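Local coordinates for DUF3218 domain-containing protein (Pseudomonas aeruginosa, PDB 2IGS), which is of unknown function but belongs to a family grouped with the lysozyme-like proteins, folded mainly as a bundle of helices, at residues Y9-K21 and F33-L46. Sequence-based numbering, arbitrary orientation. Where two conformers were deposited one is given.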
# COMPACT_ATOMS: atom_id res chain seq x y z
N TYR F 9 -27.89 15.96 38.87
CA TYR F 9 -27.58 16.52 37.54
C TYR F 9 -26.11 16.35 37.16
O TYR F 9 -25.80 16.03 36.01
CB TYR F 9 -27.91 18.01 37.45
CG TYR F 9 -29.33 18.41 37.76
CD1 TYR F 9 -30.31 18.38 36.77
CD2 TYR F 9 -29.68 18.85 39.04
CE1 TYR F 9 -31.62 18.76 37.05
CE2 TYR F 9 -30.99 19.24 39.34
CZ TYR F 9 -31.96 19.18 38.32
OH TYR F 9 -33.24 19.56 38.57
N GLN F 10 -25.21 16.56 38.13
CA GLN F 10 -23.77 16.52 37.91
C GLN F 10 -23.17 15.16 38.24
O GLN F 10 -22.13 14.79 37.71
CB GLN F 10 -23.07 17.62 38.74
CG GLN F 10 -23.37 19.07 38.27
CD GLN F 10 -22.65 20.10 39.09
OE1 GLN F 10 -22.88 20.26 40.30
NE2 GLN F 10 -21.75 20.84 38.43
N ASN F 11 -23.81 14.44 39.15
CA ASN F 11 -23.35 13.13 39.61
C ASN F 11 -24.50 12.13 39.49
O ASN F 11 -24.87 11.51 40.48
CB ASN F 11 -22.85 13.18 41.08
CG ASN F 11 -21.87 14.30 41.34
OD1 ASN F 11 -20.63 14.11 41.28
ND2 ASN F 11 -22.39 15.49 41.61
N PRO F 12 -25.07 11.95 38.28
CA PRO F 12 -26.26 11.07 38.17
C PRO F 12 -25.89 9.65 38.58
O PRO F 12 -26.70 8.95 39.13
CB PRO F 12 -26.59 11.10 36.68
CG PRO F 12 -25.29 11.53 36.01
CD PRO F 12 -24.65 12.46 36.95
N GLY F 13 -24.64 9.25 38.32
CA GLY F 13 -24.23 7.88 38.60
C GLY F 13 -24.14 7.64 40.09
O GLY F 13 -24.72 6.69 40.60
N GLN F 14 -23.41 8.50 40.77
CA GLN F 14 -23.27 8.39 42.22
C GLN F 14 -24.61 8.53 42.93
O GLN F 14 -24.91 7.74 43.83
CB GLN F 14 -22.26 9.40 42.75
CG GLN F 14 -21.93 9.17 44.20
CD GLN F 14 -20.47 9.34 44.49
OE1 GLN F 14 -19.72 9.99 43.73
NE2 GLN F 14 -20.03 8.75 45.59
N SER F 15 -25.40 9.53 42.55
CA SER F 15 -26.75 9.72 43.10
C SER F 15 -27.62 8.49 42.96
O SER F 15 -28.14 7.99 43.95
CB SER F 15 -27.44 10.92 42.43
OG SER F 15 -26.73 12.12 42.69
N LEU F 16 -27.78 7.99 41.74
CA LEU F 16 -28.67 6.84 41.53
C LEU F 16 -28.10 5.56 42.15
O LEU F 16 -28.84 4.77 42.74
CB LEU F 16 -28.99 6.64 40.05
CG LEU F 16 -29.71 7.81 39.35
CD1 LEU F 16 -29.57 7.74 37.84
CD2 LEU F 16 -31.17 7.86 39.76
N ALA F 17 -26.78 5.38 42.03
CA ALA F 17 -26.08 4.31 42.76
C ALA F 17 -26.43 4.30 44.25
O ALA F 17 -26.62 3.23 44.83
CB ALA F 17 -24.58 4.44 42.58
N ASN F 18 -26.50 5.48 44.86
CA ASN F 18 -26.78 5.60 46.29
C ASN F 18 -28.14 5.04 46.67
O ASN F 18 -28.27 4.35 47.67
CB ASN F 18 -26.63 7.06 46.76
CG ASN F 18 -25.20 7.43 47.04
OD1 ASN F 18 -24.30 6.59 46.92
ND2 ASN F 18 -24.97 8.68 47.44
N ILE F 19 -29.14 5.36 45.85
CA ILE F 19 -30.49 4.81 45.97
C ILE F 19 -30.52 3.29 45.72
O ILE F 19 -31.17 2.55 46.46
CB ILE F 19 -31.45 5.49 44.98
CG1 ILE F 19 -31.66 6.96 45.38
CG2 ILE F 19 -32.77 4.76 44.92
CD1 ILE F 19 -32.31 7.80 44.31
N TYR F 20 -29.82 2.84 44.68
CA TYR F 20 -29.78 1.43 44.37
C TYR F 20 -28.96 0.58 45.37
O TYR F 20 -29.31 -0.59 45.63
CB TYR F 20 -29.36 1.22 42.91
CG TYR F 20 -30.53 1.41 41.95
CD1 TYR F 20 -30.96 2.69 41.58
CD2 TYR F 20 -31.22 0.31 41.46
CE1 TYR F 20 -32.06 2.86 40.73
CE2 TYR F 20 -32.29 0.46 40.61
CZ TYR F 20 -32.72 1.73 40.25
OH TYR F 20 -33.78 1.86 39.39
N LYS F 21 -27.92 1.17 45.95
CA LYS F 21 -27.24 0.53 47.09
C LYS F 21 -28.28 0.19 48.21
O LYS F 21 -28.24 -0.88 48.82
CB LYS F 21 -26.10 1.42 47.60
CG LYS F 21 -25.04 0.69 48.43
CD LYS F 21 -23.80 1.56 48.72
CE LYS F 21 -23.04 0.98 49.92
NZ LYS F 21 -21.60 1.41 50.02
N PHE F 33 -22.49 -5.15 46.27
CA PHE F 33 -22.92 -4.08 45.37
C PHE F 33 -21.75 -3.57 44.51
O PHE F 33 -20.73 -3.11 45.06
CB PHE F 33 -23.54 -2.93 46.20
CG PHE F 33 -24.15 -1.84 45.36
CD1 PHE F 33 -23.46 -0.65 45.14
CD2 PHE F 33 -25.40 -1.99 44.79
CE1 PHE F 33 -24.02 0.37 44.34
CE2 PHE F 33 -25.96 -0.99 43.99
CZ PHE F 33 -25.26 0.19 43.77
N PRO F 34 -21.87 -3.66 43.17
CA PRO F 34 -20.77 -3.18 42.30
C PRO F 34 -20.80 -1.64 42.16
O PRO F 34 -21.23 -1.12 41.10
CB PRO F 34 -21.04 -3.88 40.96
CG PRO F 34 -22.53 -4.17 40.95
CD PRO F 34 -23.01 -4.20 42.39
N GLU F 35 -20.37 -0.92 43.20
CA GLU F 35 -20.55 0.54 43.20
C GLU F 35 -19.74 1.27 42.12
O GLU F 35 -20.27 2.20 41.51
CB GLU F 35 -20.30 1.16 44.58
CG GLU F 35 -20.75 2.61 44.66
CD GLU F 35 -20.94 3.13 46.07
OE1 GLU F 35 -20.07 2.88 46.92
OE2 GLU F 35 -21.98 3.80 46.32
N ALA F 36 -18.49 0.89 41.91
CA ALA F 36 -17.64 1.56 40.92
C ALA F 36 -18.22 1.49 39.51
O ALA F 36 -18.33 2.52 38.85
CB ALA F 36 -16.20 1.03 40.95
N GLN F 37 -18.59 0.28 39.08
CA GLN F 37 -19.20 0.05 37.77
C GLN F 37 -20.55 0.74 37.59
O GLN F 37 -20.87 1.23 36.51
CB GLN F 37 -19.32 -1.45 37.46
CG GLN F 37 -18.00 -2.20 37.41
CD GLN F 37 -17.65 -2.91 38.72
OE1 GLN F 37 -17.86 -2.38 39.81
NE2 GLN F 37 -17.12 -4.13 38.60
N THR F 38 -21.34 0.78 38.67
CA THR F 38 -22.68 1.39 38.64
C THR F 38 -22.63 2.92 38.48
O THR F 38 -23.34 3.47 37.63
CB THR F 38 -23.49 0.99 39.89
OG1 THR F 38 -23.58 -0.44 39.95
CG2 THR F 38 -24.89 1.56 39.81
N ILE F 39 -21.78 3.59 39.27
CA ILE F 39 -21.55 5.04 39.09
C ILE F 39 -21.05 5.34 37.67
O ILE F 39 -21.59 6.22 36.99
CB ILE F 39 -20.56 5.64 40.15
CG1 ILE F 39 -21.04 5.42 41.59
CG2 ILE F 39 -20.38 7.13 39.90
CD1 ILE F 39 -19.90 5.32 42.64
N GLU F 40 -20.02 4.60 37.24
CA GLU F 40 -19.40 4.80 35.93
C GLU F 40 -20.38 4.59 34.77
O GLU F 40 -20.43 5.40 33.84
CB GLU F 40 -18.15 3.92 35.75
CG GLU F 40 -17.42 4.24 34.46
CD GLU F 40 -16.13 3.47 34.26
OE1 GLU F 40 -15.73 2.72 35.17
OE2 GLU F 40 -15.53 3.59 33.17
N ALA F 41 -21.16 3.51 34.81
CA ALA F 41 -22.19 3.24 33.79
C ALA F 41 -23.21 4.37 33.68
O ALA F 41 -23.54 4.83 32.59
CB ALA F 41 -22.90 1.91 34.10
N TRP F 42 -23.72 4.83 34.82
CA TRP F 42 -24.82 5.81 34.82
C TRP F 42 -24.33 7.27 34.67
O TRP F 42 -25.13 8.17 34.44
CB TRP F 42 -25.73 5.60 36.05
CG TRP F 42 -26.60 4.34 35.91
CD1 TRP F 42 -26.96 3.70 34.74
CD2 TRP F 42 -27.28 3.64 36.97
NE1 TRP F 42 -27.80 2.64 35.01
CE2 TRP F 42 -28.00 2.57 36.36
CE3 TRP F 42 -27.33 3.79 38.37
CZ2 TRP F 42 -28.76 1.65 37.12
CZ3 TRP F 42 -28.09 2.88 39.12
CH2 TRP F 42 -28.81 1.83 38.48
N ASP F 43 -23.02 7.48 34.77
CA ASP F 43 -22.41 8.74 34.31
C ASP F 43 -22.22 8.83 32.78
O ASP F 43 -22.01 9.92 32.25
CB ASP F 43 -21.05 8.99 35.01
CG ASP F 43 -21.20 9.51 36.44
OD1 ASP F 43 -22.31 9.95 36.85
OD2 ASP F 43 -20.19 9.49 37.18
N ILE F 44 -22.31 7.69 32.09
CA ILE F 44 -22.02 7.63 30.64
C ILE F 44 -22.70 8.73 29.79
O ILE F 44 -21.99 9.48 29.12
CB ILE F 44 -22.18 6.19 30.02
CG1 ILE F 44 -21.09 5.23 30.52
CG2 ILE F 44 -22.12 6.23 28.50
CD1 ILE F 44 -21.25 3.80 30.01
N PRO F 45 -24.06 8.90 29.88
CA PRO F 45 -24.74 9.96 29.11
C PRO F 45 -24.25 11.36 29.42
O PRO F 45 -24.24 12.21 28.53
CB PRO F 45 -26.19 9.83 29.55
CG PRO F 45 -26.34 8.42 29.92
CD PRO F 45 -25.04 8.13 30.67
N LEU F 46 -23.85 11.62 30.66
CA LEU F 46 -23.33 12.92 30.98
C LEU F 46 -21.89 13.08 30.48
O LEU F 46 -21.52 14.16 30.04
CB LEU F 46 -23.43 13.23 32.46
CG LEU F 46 -23.00 14.65 32.87
CD1 LEU F 46 -24.00 15.65 32.29
CD2 LEU F 46 -22.93 14.74 34.40
O HOH W 1 -21.75 10.26 39.56
O HOH W 2 -22.09 6.24 45.20
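W42 drives its ring into a pocket lined by G13, L16, A17 and Y20, a knob-into-hole contact between helices 12-27 and 35-48, successive helices of the bundle. The axes of segments 12-21 and 35-46 approach to 7.2 Å, with N-to-C directions 133° apart. CH2 of W42 stands over the centre of the Y20 ring, a T-shaped stack with planes at 65°, while M102 of helix 87-113 packs on the same tryptophan. Alongside, A17 CB meets I39 CG1 at 3.8 Å. At the far end, F33 lies with one face under the backbone of K21, in a CH-pi contact 3.8 Å from K21 CA to the ring centroid; CG anti to the backbone N of F33 (chi1 -174°) carries the ring there. Close packing at G13 brings its CA 3.5 Å from I39 O in a CA-H...O contact.

Among the polar pairs, the extended K21 chain reaches a long, doubtful salt bridge, NZ to E35 OE1 at 3.8 Å, which holds for one conformer of E35. W42 NE1 donates to T204 O. D43, salt-bridged to R47 through OD2, uses OD1 to accept from G13 N in the first turn of helix 12-27, at 2.8 Å and from above the carboxylate plane.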